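Side-chain contacts in aldehyde dehydrogenase family protein (Pseudomonas syringae pv. tomato, PDB 6X9L), which oxidises long-chain aliphatic aldehydes such as octanal, using NAD+ as the electron acceptor: residues His24-Leu29 with Val56-Ala61; Ala131-Gln136 with Ile144-Ile149; Thr156-Pro161 with Pro332-Ala337. The protein carries 1 engineered substitution. All coordinates share one frame; numbering follows the deposited sequence.

Contact 1: His24-Leu29 with Val56-Ala61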
loop_
_atom_site.group_PDB
_atom_site.type_symbol
_atom_site.label_atom_id
_atom_site.label_comp_id
_atom_site.label_asym_id
_atom_site.label_seq_id
_atom_site.Cartn_x
_atom_site.Cartn_y
_atom_site.Cartn_z
ATOM N N HIS A 24 -28.599 -12.206 -7.657
ATOM C CA HIS A 24 -29.202 -13.396 -8.234
ATOM C C HIS A 24 -28.089 -14.316 -8.700
ATOM O O HIS A 24 -26.947 -13.893 -8.865
ATOM C CB HIS A 24 -30.133 -13.064 -9.420
ATOM C CG HIS A 24 -30.951 -11.828 -9.223
ATOM N ND1 HIS A 24 -30.442 -10.561 -9.425
ATOM C CD2 HIS A 24 -32.246 -11.661 -8.855
ATOM C CE1 HIS A 24 -31.390 -9.667 -9.186
ATOM N NE2 HIS A 24 -32.494 -10.308 -8.841
ATOM N N TRP A 25 -28.442 -15.584 -8.909
ATOM C CA TRP A 25 -27.591 -16.556 -9.582
ATOM C C TRP A 25 -27.853 -16.482 -11.078
ATOM O O TRP A 25 -28.991 -16.682 -11.528
ATOM C CB TRP A 25 -27.873 -17.965 -9.077
ATOM C CG TRP A 25 -27.552 -18.136 -7.662
ATOM C CD1 TRP A 25 -28.415 -18.093 -6.618
ATOM C CD2 TRP A 25 -26.259 -18.378 -7.110
ATOM N NE1 TRP A 25 -27.748 -18.297 -5.444
ATOM C CE2 TRP A 25 -26.416 -18.471 -5.715
ATOM C CE3 TRP A 25 -24.979 -18.521 -7.661
ATOM C CZ2 TRP A 25 -25.339 -18.689 -4.851
ATOM C CZ3 TRP A 25 -23.903 -18.740 -6.800
ATOM C CH2 TRP A 25 -24.094 -18.819 -5.410
ATOM N N SER A 26 -26.811 -16.203 -11.851
ATOM C CA SER A 26 -26.951 -16.053 -13.286
ATOM C C SER A 26 -26.044 -17.035 -14.004
ATOM O O SER A 26 -25.028 -17.487 -13.465
ATOM C CB SER A 26 -26.634 -14.627 -13.724
ATOM O OG SER A 26 -26.156 -13.889 -12.626
ATOM N N ALA A 27 -26.438 -17.370 -15.220
ATOM C CA ALA A 27 -25.653 -18.274 -16.035
ATOM C C ALA A 27 -24.267 -17.679 -16.271
ATOM O O ALA A 27 -24.132 -16.461 -16.395
ATOM C CB ALA A 27 -26.364 -18.527 -17.370
ATOM N N PRO A 28 -23.220 -18.496 -16.314
ATOM C CA PRO A 28 -21.946 -18.012 -16.847
ATOM C C PRO A 28 -22.051 -17.781 -18.344
ATOM O O PRO A 28 -22.859 -18.403 -19.045
ATOM C CB PRO A 28 -20.969 -19.144 -16.530
ATOM C CG PRO A 28 -21.832 -20.343 -16.436
ATOM C CD PRO A 28 -23.110 -19.878 -15.822
ATOM N N LEU A 29 -21.209 -16.866 -18.826
ATOM C CA LEU A 29 -21.123 -16.555 -20.243
ATOM C C LEU A 29 -20.351 -17.603 -21.033
ATOM O O LEU A 29 -20.437 -17.616 -22.264
ATOM C CB LEU A 29 -20.497 -15.167 -20.424
ATOM C CG LEU A 29 -21.415 -14.076 -19.854
ATOM C CD1 LEU A 29 -21.023 -12.675 -20.304
ATOM C CD2 LEU A 29 -22.856 -14.379 -20.224
ATOM N N VAL A 56 -16.530 -11.337 -15.269
ATOM C CA VAL A 56 -15.963 -10.380 -14.331
ATOM C C VAL A 56 -16.457 -8.973 -14.643
ATOM O O VAL A 56 -16.622 -8.152 -13.737
ATOM C CB VAL A 56 -14.424 -10.475 -14.356
ATOM C CG1 VAL A 56 -13.786 -9.247 -13.737
ATOM C CG2 VAL A 56 -13.952 -11.717 -13.634
ATOM N N ASP A 57 -16.719 -8.673 -15.917
ATOM C CA ASP A 57 -17.342 -7.400 -16.280
ATOM C C ASP A 57 -18.743 -7.259 -15.681
ATOM O O ASP A 57 -19.071 -6.230 -15.079
ATOM C CB ASP A 57 -17.408 -7.266 -17.797
ATOM C CG ASP A 57 -16.120 -6.784 -18.389
ATOM O OD1 ASP A 57 -15.219 -6.424 -17.607
ATOM O OD2 ASP A 57 -16.005 -6.758 -19.633
ATOM N N ARG A 58 -19.598 -8.269 -15.858
ATOM C CA ARG A 58 -20.941 -8.170 -15.290
ATOM C C ARG A 58 -20.874 -7.964 -13.787
ATOM O O ARG A 58 -21.651 -7.194 -13.212
ATOM C CB ARG A 58 -21.752 -9.422 -15.613
ATOM C CG ARG A 58 -21.864 -9.731 -17.087
ATOM C CD ARG A 58 -22.785 -10.915 -17.329
ATOM N NE ARG A 58 -24.155 -10.638 -16.897
ATOM C CZ ARG A 58 -24.822 -11.363 -16.002
ATOM N NH1 ARG A 58 -24.251 -12.427 -15.448
ATOM N NH2 ARG A 58 -26.068 -11.029 -15.679
ATOM N N ALA A 59 -19.936 -8.630 -13.135
ATOM C CA ALA A 59 -19.854 -8.528 -11.690
ATOM C C ALA A 59 -19.371 -7.144 -11.263
ATOM O O ALA A 59 -19.959 -6.530 -10.361
ATOM C CB ALA A 59 -18.959 -9.634 -11.136
ATOM N N VAL A 60 -18.319 -6.622 -11.911
ATOM C CA VAL A 60 -17.847 -5.272 -11.582
ATOM C C VAL A 60 -18.961 -4.246 -11.818
ATOM O O VAL A 60 -19.198 -3.357 -10.982
ATOM C CB VAL A 60 -16.559 -4.922 -12.366
ATOM C CG1 VAL A 60 -16.094 -3.505 -12.055
ATOM C CG2 VAL A 60 -15.423 -5.899 -12.041
ATOM N N ALA A 61 -19.685 -4.370 -12.937
ATOM C CA ALA A 61 -20.810 -3.471 -13.185
ATOM C C ALA A 61 -21.830 -3.518 -12.049
ATOM O O ALA A 61 -22.335 -2.474 -11.615
ATOM C CB ALA A 61 -21.478 -3.802 -14.522
#

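Contact 2: Ala131-Gln136 with Ile144-Ile149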
loop_
_atom_site.group_PDB
_atom_site.type_symbol
_atom_site.label_atom_id
_atom_site.label_comp_id
_atom_site.label_asym_id
_atom_site.label_seq_id
_atom_site.Cartn_x
_atom_site.Cartn_y
_atom_site.Cartn_z
ATOM N N ALA A 131 -19.683 0.338 15.682
ATOM C CA ALA A 131 -20.354 1.015 16.788
ATOM C C ALA A 131 -19.546 2.188 17.320
ATOM O O ALA A 131 -20.112 3.125 17.889
ATOM C CB ALA A 131 -20.611 0.031 17.929
ATOM N N THR A 132 -18.230 2.148 17.157
ATOM C CA THR A 132 -17.341 3.130 17.742
ATOM C C THR A 132 -16.528 3.899 16.716
ATOM O O THR A 132 -16.040 4.988 17.036
ATOM C CB THR A 132 -16.369 2.444 18.715
ATOM O OG1 THR A 132 -15.694 1.388 18.022
ATOM C CG2 THR A 132 -17.114 1.859 19.912
ATOM N N TYR A 133 -16.367 3.373 15.506
ATOM C CA TYR A 133 -15.441 3.962 14.554
ATOM C C TYR A 133 -15.857 5.380 14.180
ATOM O O TYR A 133 -17.012 5.632 13.822
ATOM C CB TYR A 133 -15.350 3.089 13.301
ATOM C CG TYR A 133 -14.194 3.513 12.440
ATOM C CD1 TYR A 133 -14.337 4.545 11.527
ATOM C CD2 TYR A 133 -12.932 2.923 12.584
ATOM C CE1 TYR A 133 -13.276 4.962 10.766
ATOM C CE2 TYR A 133 -11.867 3.334 11.828
ATOM C CZ TYR A 133 -12.048 4.360 10.923
ATOM O OH TYR A 133 -11.015 4.798 10.142
ATOM N N ARG A 134 -14.903 6.304 14.236
ATOM C CA ARG A 134 -15.149 7.702 13.899
ATOM C C ARG A 134 -14.750 7.911 12.443
ATOM O O ARG A 134 -13.557 7.925 12.117
ATOM C CB ARG A 134 -14.370 8.637 14.825
ATOM C CG ARG A 134 -14.668 8.478 16.316
ATOM C CD ARG A 134 -15.817 9.364 16.786
ATOM N NE ARG A 134 -15.386 10.721 17.132
ATOM C CZ ARG A 134 -15.734 11.818 16.461
ATOM N NH1 ARG A 134 -16.531 11.733 15.400
ATOM N NH2 ARG A 134 -15.291 13.007 16.854
ATOM N N PHE A 135 -15.741 8.074 11.566
ATOM C CA PHE A 135 -15.421 8.284 10.161
ATOM C C PHE A 135 -14.960 9.708 9.883
ATOM O O PHE A 135 -14.202 9.928 8.933
ATOM C CB PHE A 135 -16.620 7.928 9.276
ATOM C CG PHE A 135 -16.941 6.456 9.250
ATOM C CD1 PHE A 135 -16.309 5.615 8.363
ATOM C CD2 PHE A 135 -17.884 5.912 10.109
ATOM C CE1 PHE A 135 -16.607 4.254 8.328
ATOM C CE2 PHE A 135 -18.184 4.563 10.072
ATOM C CZ PHE A 135 -17.543 3.735 9.184
ATOM N N GLN A 136 -15.370 10.665 10.707
ATOM C CA GLN A 136 -14.899 12.035 10.615
ATOM C C GLN A 136 -14.220 12.451 11.912
ATOM O O GLN A 136 -14.633 12.051 13.003
ATOM C CB GLN A 136 -16.040 12.993 10.321
ATOM C CG GLN A 136 -15.617 14.435 10.284
ATOM C CD GLN A 136 -16.796 15.350 10.181
ATOM O OE1 GLN A 136 -17.019 15.997 9.149
ATOM N NE2 GLN A 136 -17.579 15.415 11.253
ATOM N N ILE A 144 -10.830 15.289 8.867
ATOM C CA ILE A 144 -10.446 14.029 8.243
ATOM C C ILE A 144 -11.698 13.178 8.099
ATOM O O ILE A 144 -12.365 12.870 9.094
ATOM C CB ILE A 144 -9.399 13.283 9.077
ATOM C CG1 ILE A 144 -8.319 14.248 9.579
ATOM C CG2 ILE A 144 -8.850 12.085 8.298
ATOM C CD1 ILE A 144 -7.343 14.679 8.543
ATOM N N GLU A 145 -12.025 12.791 6.875
ATOM C CA GLU A 145 -13.139 11.889 6.637
ATOM C C GLU A 145 -12.606 10.596 6.034
ATOM O O GLU A 145 -11.801 10.629 5.108
ATOM C CB GLU A 145 -14.182 12.547 5.735
ATOM C CG GLU A 145 -14.793 13.801 6.375
ATOM C CD GLU A 145 -15.995 14.341 5.612
ATOM O OE1 GLU A 145 -16.427 13.676 4.645
ATOM O OE2 GLU A 145 -16.503 15.422 5.986
ATOM N N ARG A 146 -13.022 9.468 6.587
ATOM C CA ARG A 146 -12.633 8.161 6.091
ATOM C C ARG A 146 -13.780 7.607 5.255
ATOM O O ARG A 146 -14.912 7.508 5.742
ATOM C CB ARG A 146 -12.278 7.237 7.255
ATOM C CG ARG A 146 -11.033 7.685 8.006
ATOM C CD ARG A 146 -9.820 7.456 7.141
ATOM N NE ARG A 146 -8.844 6.625 7.841
ATOM C CZ ARG A 146 -8.040 5.732 7.266
ATOM N NH1 ARG A 146 -8.076 5.518 5.952
ATOM N NH2 ARG A 146 -7.200 5.034 8.021
ATOM N N GLU A 147 -13.497 7.276 3.996
ATOM C CA GLU A 147 -14.524 6.875 3.050
ATOM C C GLU A 147 -14.163 5.538 2.425
ATOM O O GLU A 147 -12.979 5.208 2.299
ATOM C CB GLU A 147 -14.696 7.907 1.931
ATOM C CG GLU A 147 -15.002 9.291 2.408
ATOM C CD GLU A 147 -15.018 10.311 1.282
ATOM O OE1 GLU A 147 -15.348 11.491 1.574
ATOM O OE2 GLU A 147 -14.703 9.938 0.121
ATOM N N PRO A 148 -15.162 4.750 2.025
ATOM C CA PRO A 148 -14.873 3.505 1.308
ATOM C C PRO A 148 -14.131 3.803 0.021
ATOM O O PRO A 148 -14.410 4.786 -0.658
ATOM C CB PRO A 148 -16.265 2.920 1.037
ATOM C CG PRO A 148 -17.178 4.059 1.165
ATOM C CD PRO A 148 -16.595 4.927 2.226
ATOM N N ILE A 149 -13.178 2.942 -0.313
ATOM C CA ILE A 149 -12.396 3.204 -1.515
ATOM C C ILE A 149 -13.169 2.835 -2.781
ATOM O O ILE A 149 -12.864 3.361 -3.859
ATOM C CB ILE A 149 -11.043 2.477 -1.426
ATOM C CG1 ILE A 149 -10.131 2.879 -2.583
ATOM C CG2 ILE A 149 -11.242 0.954 -1.350
ATOM C CD1 ILE A 149 -8.685 2.531 -2.335
#

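Contact 3: Thr156-Pro161 with Pro332-Ala337. With NAD (nicotinamide-adenine-dinucleotide), chain D; OYA (octanal), chain C.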
loop_
_atom_site.group_PDB
_atom_site.type_symbol
_atom_site.label_atom_id
_atom_site.label_comp_id
_atom_site.label_asym_id
_atom_site.label_seq_id
_atom_site.Cartn_x
_atom_site.Cartn_y
_atom_site.Cartn_z
ATOM N N THR A 156 -8.968 -15.383 -2.952
ATOM C CA THR A 156 -8.693 -16.153 -1.751
ATOM C C THR A 156 -8.183 -17.556 -2.060
ATOM O O THR A 156 -8.430 -18.108 -3.142
ATOM C CB THR A 156 -9.951 -16.228 -0.870
ATOM O OG1 THR A 156 -11.075 -16.601 -1.667
ATOM C CG2 THR A 156 -10.213 -14.872 -0.211
ATOM N N PRO A 157 -7.444 -18.169 -1.098
ATOM C CA PRO A 157 -6.864 -19.503 -1.312
ATOM C C PRO A 157 -7.776 -20.601 -0.786
ATOM O O PRO A 157 -8.896 -20.326 -0.349
ATOM C CB PRO A 157 -5.571 -19.421 -0.505
ATOM C CG PRO A 157 -6.042 -18.620 0.728
ATOM C CD PRO A 157 -7.087 -17.636 0.230
ATOM N N TRP A 158 -7.297 -21.849 -0.770
ATOM C CA TRP A 158 -8.161 -22.977 -0.427
ATOM C C TRP A 158 -7.938 -23.552 0.971
ATOM O O TRP A 158 -8.707 -24.432 1.384
ATOM C CB TRP A 158 -7.972 -24.096 -1.450
ATOM C CG TRP A 158 -6.520 -24.402 -1.702
ATOM C CD1 TRP A 158 -5.798 -24.087 -2.826
ATOM C CD2 TRP A 158 -5.616 -25.093 -0.828
ATOM N NE1 TRP A 158 -4.519 -24.532 -2.695
ATOM C CE2 TRP A 158 -4.378 -25.157 -1.480
ATOM C CE3 TRP A 158 -5.739 -25.668 0.438
ATOM C CZ2 TRP A 158 -3.256 -25.772 -0.897
ATOM C CZ3 TRP A 158 -4.623 -26.269 1.010
ATOM C CH2 TRP A 158 -3.411 -26.319 0.351
ATOM N N ASN A 159 -6.923 -23.084 1.711
ATOM C CA ASN A 159 -6.480 -23.783 2.920
ATOM C C ASN A 159 -7.333 -23.425 4.136
ATOM O O ASN A 159 -7.562 -24.268 5.017
ATOM C CB ASN A 159 -5.015 -23.467 3.204
ATOM C CG ASN A 159 -4.808 -22.019 3.563
ATOM O OD1 ASN A 159 -5.373 -21.124 2.918
ATOM N ND2 ASN A 159 -4.038 -21.774 4.615
ATOM N N TRP A 160 -7.791 -22.181 4.211
ATOM C CA TRP A 160 -8.767 -21.739 5.205
ATOM C C TRP A 160 -9.885 -21.008 4.461
ATOM O O TRP A 160 -10.061 -19.792 4.612
ATOM C CB TRP A 160 -8.119 -20.838 6.250
ATOM C CG TRP A 160 -7.224 -21.542 7.189
ATOM C CD1 TRP A 160 -5.906 -21.866 7.001
ATOM C CD2 TRP A 160 -7.568 -22.001 8.496
ATOM N NE1 TRP A 160 -5.412 -22.506 8.115
ATOM C CE2 TRP A 160 -6.415 -22.603 9.047
ATOM C CE3 TRP A 160 -8.738 -21.949 9.264
ATOM C CZ2 TRP A 160 -6.401 -23.155 10.331
ATOM C CZ3 TRP A 160 -8.722 -22.501 10.539
ATOM C CH2 TRP A 160 -7.559 -23.090 11.061
ATOM N N PRO A 161 -10.686 -21.738 3.673
ATOM C CA PRO A 161 -11.472 -21.069 2.613
ATOM C C PRO A 161 -12.514 -20.081 3.132
ATOM O O PRO A 161 -12.525 -18.917 2.696
ATOM C CB PRO A 161 -12.101 -22.244 1.846
ATOM C CG PRO A 161 -12.042 -23.421 2.781
ATOM C CD PRO A 161 -10.875 -23.202 3.698
ATOM N N PRO A 332 -6.147 -35.346 4.671
ATOM C CA PRO A 332 -5.124 -35.365 3.625
ATOM C C PRO A 332 -4.684 -33.952 3.252
ATOM O O PRO A 332 -5.296 -32.945 3.631
ATOM C CB PRO A 332 -5.829 -36.055 2.456
ATOM C CG PRO A 332 -7.284 -35.748 2.663
ATOM C CD PRO A 332 -7.489 -35.671 4.153
ATOM N N ILE A 333 -3.568 -33.892 2.516
ATOM C CA ILE A 333 -3.250 -32.669 1.810
ATOM C C ILE A 333 -4.465 -32.327 0.961
ATOM O O ILE A 333 -5.226 -33.214 0.553
ATOM C CB ILE A 333 -1.977 -32.835 0.968
ATOM C CG1 ILE A 333 -0.783 -32.901 1.904
ATOM C CG2 ILE A 333 -1.784 -31.657 0.003
ATOM C CD1 ILE A 333 -0.587 -31.609 2.664
ATOM N N ALA A 334 -4.679 -31.028 0.733
ATOM C CA ALA A 334 -5.953 -30.534 0.213
ATOM C C ALA A 334 -6.236 -30.925 -1.240
ATOM O O ALA A 334 -7.411 -30.944 -1.636
ATOM C CB ALA A 334 -5.990 -29.014 0.341
ATOM N N ASN A 335 -5.205 -31.224 -2.039
ATOM C CA ASN A 335 -5.402 -31.519 -3.456
ATOM C C ASN A 335 -4.130 -32.097 -4.085
ATOM O O ASN A 335 -3.019 -31.983 -3.543
ATOM C CB ASN A 335 -5.862 -30.279 -4.240
ATOM C CG ASN A 335 -5.001 -29.029 -3.981
ATOM O OD1 ASN A 335 -3.873 -28.928 -4.466
ATOM N ND2 ASN A 335 -5.562 -28.055 -3.249
ATOM N N GLU A 336 -4.318 -32.698 -5.266
ATOM C CA GLU A 336 -3.260 -33.481 -5.901
ATOM C C GLU A 336 -2.022 -32.640 -6.198
ATOM O O GLU A 336 -0.886 -33.069 -5.946
ATOM C CB GLU A 336 -3.789 -34.123 -7.179
ATOM C CG GLU A 336 -2.728 -34.938 -7.885
ATOM C CD GLU A 336 -3.304 -35.949 -8.843
ATOM O OE1 GLU A 336 -4.413 -35.709 -9.375
ATOM O OE2 GLU A 336 -2.641 -36.988 -9.054
ATOM N N ALA A 337 -2.216 -31.450 -6.759
ATOM C CA ALA A 337 -1.092 -30.553 -7.007
ATOM C C ALA A 337 -0.290 -30.285 -5.733
ATOM O O ALA A 337 0.934 -30.454 -5.711
ATOM C CB ALA A 337 -1.591 -29.243 -7.612
HETATM P PA NAD D . -2.137 -19.391 -5.161
HETATM O O1A NAD D . -1.195 -18.244 -5.069
HETATM O O2A NAD D . -1.715 -20.428 -6.128
HETATM O O5B NAD D . -3.639 -18.889 -5.495
HETATM C C5B NAD D . -4.302 -17.952 -4.666
HETATM C C4B NAD D . -5.487 -17.328 -5.416
HETATM O O4B NAD D . -4.999 -16.631 -6.544
HETATM C C3B NAD D . -6.461 -18.358 -5.971
HETATM O O3B NAD D . -7.773 -17.817 -5.881
HETATM C C2B NAD D . -6.064 -18.498 -7.431
HETATM O O2B NAD D . -7.142 -18.854 -8.269
HETATM C C1B NAD D . -5.647 -17.085 -7.727
HETATM N N9A NAD D . -4.652 -16.963 -8.783
HETATM C C8A NAD D . -3.691 -17.869 -9.179
HETATM N N7A NAD D . -2.959 -17.275 -10.153
HETATM C C5A NAD D . -3.440 -16.028 -10.369
HETATM C C6A NAD D . -3.071 -15.009 -11.232
HETATM N N6A NAD D . -1.955 -15.117 -11.952
HETATM N N1A NAD D . -3.768 -13.819 -11.197
HETATM C C2A NAD D . -4.815 -13.638 -10.324
HETATM N N3A NAD D . -5.181 -14.652 -9.464
HETATM C C4A NAD D . -4.500 -15.821 -9.503
HETATM O O3 NAD D . -2.390 -19.932 -3.664
HETATM P PN NAD D . -1.998 -21.354 -3.024
HETATM O O1N NAD D . -0.523 -21.510 -3.034
HETATM O O2N NAD D . -2.845 -22.409 -3.607
HETATM O O5D NAD D . -2.518 -20.931 -1.535
HETATM C C5D NAD D . -1.687 -21.159 -0.423
HETATM C C4D NAD D . -0.760 -19.954 -0.247
HETATM O O4D NAD D . -1.480 -18.873 0.318
HETATM C C3D NAD D . 0.366 -20.279 0.715
HETATM O O3D NAD D . 1.526 -19.598 0.305
HETATM C C2D NAD D . -0.113 -19.640 1.993
HETATM O O2D NAD D . 0.945 -19.329 2.874
HETATM C C1D NAD D . -0.807 -18.390 1.461
HETATM N N1N NAD D . -1.675 -17.870 2.524
HETATM C C2N NAD D . -1.377 -16.670 3.109
HETATM C C3N NAD D . -2.158 -16.190 4.151
HETATM C C7N NAD D . -1.862 -14.892 4.836
HETATM O O7N NAD D . -2.879 -14.360 5.647
HETATM N N7N NAD D . -0.684 -14.276 4.700
HETATM C C4N NAD D . -3.242 -16.934 4.603
HETATM C C5N NAD D . -3.528 -18.155 4.008
HETATM C C6N NAD D . -2.728 -18.622 2.971
HETATM C C14 OYA C . -5.045 -20.669 15.177
HETATM C C5 OYA C . -4.642 -20.499 13.724
HETATM C C6 OYA C . -5.671 -19.631 13.028
HETATM C C11 OYA C . -5.571 -19.831 11.533
HETATM C C7 OYA C . -4.467 -18.970 10.942
HETATM C C8 OYA C . -4.515 -19.154 9.426
HETATM C C9 OYA C . -3.757 -18.063 8.677
HETATM C C10 OYA C . -2.537 -18.626 7.977
HETATM O OAB OYA C . -2.643 -19.091 6.861
#

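Contact 1: His24-Leu29 with Val56-Ala61
Arg-58 reaches from helix 53-71 to the end of strand 24-26 and the loop after it, and meets Ser-26 with its guanidinium and Leu-29 with its aliphatic stem. The polar part is loose. Arg-58 NH1 lies 3.7 Å from Ser-26 CB and equally 3.7 Å from Ser-26 OG, with the hydroxyl in the plane of the guanidinium at its edge. The backbone O of Ala-27 is 4.1 Å from Arg-58 NH1 and lies obliquely to the group. No hydrogen bond joins the two segments, so the cation is close to polar atoms without being gripped by them.

The apolar part is a methyl-to-methylene touch, Leu-29 CD1 on Arg-58 CD at 3.9 Å, the two side chains running slantwise past each other. A bend in the arginine chain (chi3 63°) turns the guanidinium away from the line of its stem, toward Ser-26. The Arg-58 side chain also touches Ile-21, in the strand paired with 24-26, while Asp-55, one turn earlier on the helix, accepts a hydrogen bond from the backbone N of Leu-29.

The contact joins the two-stranded antiparallel hairpin 19-26 and its outgoing loop to helix 53-71 at the surface, in the N-terminal part of the aldehyde dehydrogenase fold.

Contact 2: Ala131-Gln136 with Ile144-Ile149
Gln-136 and Glu-145 face each other as an antiparallel non-hydrogen-bonded pair, flanked by a backbone hydrogen bond from Arg-146 N to Phe-135 O (2.7 Å), which arrives in the carbonyl plane; Ile-144 with Thr-137 continues the pairing. Two CA-H...O contacts fill in around the pair: Glu-145 CA approaches Phe-135 O at 3.2 Å, and Gln-136 CA approaches Ile-144 O at 3.1 Å. The side chains of Gln-136 and Glu-145 extend side by side in the same direction, Gln-136 CG 4.0 Å from Glu-145 CG.

This is the start of the beta hairpin formed by strands 136-138 and 143-155, an arm that projects from the body of the subunit. Strand 477-483 pairs with the longer strand, and the second subunit packs beside it, with its Tyr-459 hydrogen-bonded to Glu-147.

Before the hairpin, the edge atom CD1 of Tyr-133 stands 3.7 Å above the centre of the Phe-135 ring, with the rings steeply inclined. With its CG anti to the backbone N (chi1 -168°), Tyr-133 reaches across to Arg-146, and the two side chains cross nearly at right angles. Tyr-133 OH lies 3.6 Å from Arg-146 CG, but its hydrogen bond goes to Glu-474; Arg-146 NH1 bonds weakly to Glu-478 O. Phe-135 turns its edge to Arg-146 O, 3.5 Å from Phe-135 CD1.

Contact 3: Thr156-Pro161 with Pro332-Ala337
The loop that leads from strand 143-155 into helix 161-174 lines both the NAD and the octanal pockets of this aldehyde dehydrogenase, and residues 332-337 back it from the side of Trp-158. Asn-335 points its ND2 at one face of the Trp-158 indole, 3.6 Å above the plane and over the centre, with the amide plane nearly perpendicular to the ring (86°). Asn-335 is the N-cap of helix 336-351, where its OD1 accepts from Gln-338 N; this bond helps fix the amide whose other end covers the tryptophan.

In Trp-158, a chi1 of 48° places CG between the backbone N and the carbonyl carbon. Trp-158 NE1 gives a weak, bent hydrogen bond to NAD O2N (2.9 Å, 118°). Nearby, NAD O3B donates to Thr-156 O at 2.8 Å. On the octanal side, Trp-160 lays one ring face against the chain, with Trp-160 CZ2 3.6 Å from OYA C11. Asn-159 ND2, hydrogen-bonded to Gln-289 O, lies 3.8 Å from the aldehyde oxygen OAB of OYA, which accepts from the backbone N of Ala-291, an engineered residue.

Thr-156 O and Trp-158 NE1 thus supplement the cofactor bonds made by Glu-185, Ser-236 and Glu-391, and Asn-335, as a second-shell residue, probably helps position the indole whose NE1 bonds weakly to the phosphate oxygen.

How the contacts relate
Contact 3 is the buried one, its centre about 11 Å from the centre of the chain, whereas contacts 1 and 2 both lie near the surface, their centres about 26 Å from that point. None touches another. The chemistry follows the place: contact 1 joins a hairpin to a helix by loose side-chain proximity, contact 2 pairs backbones in a projecting arm near the second subunit, and contact 3 joins the ligand-lining loop to the start of helix 336-351 behind it, with an aromatic face as its main surface. Contact 2 lies on the outer part of strand 143-155, and contact 3 on the loop that follows the same strand, carrying Thr-156 to Pro-161 into the active-site region.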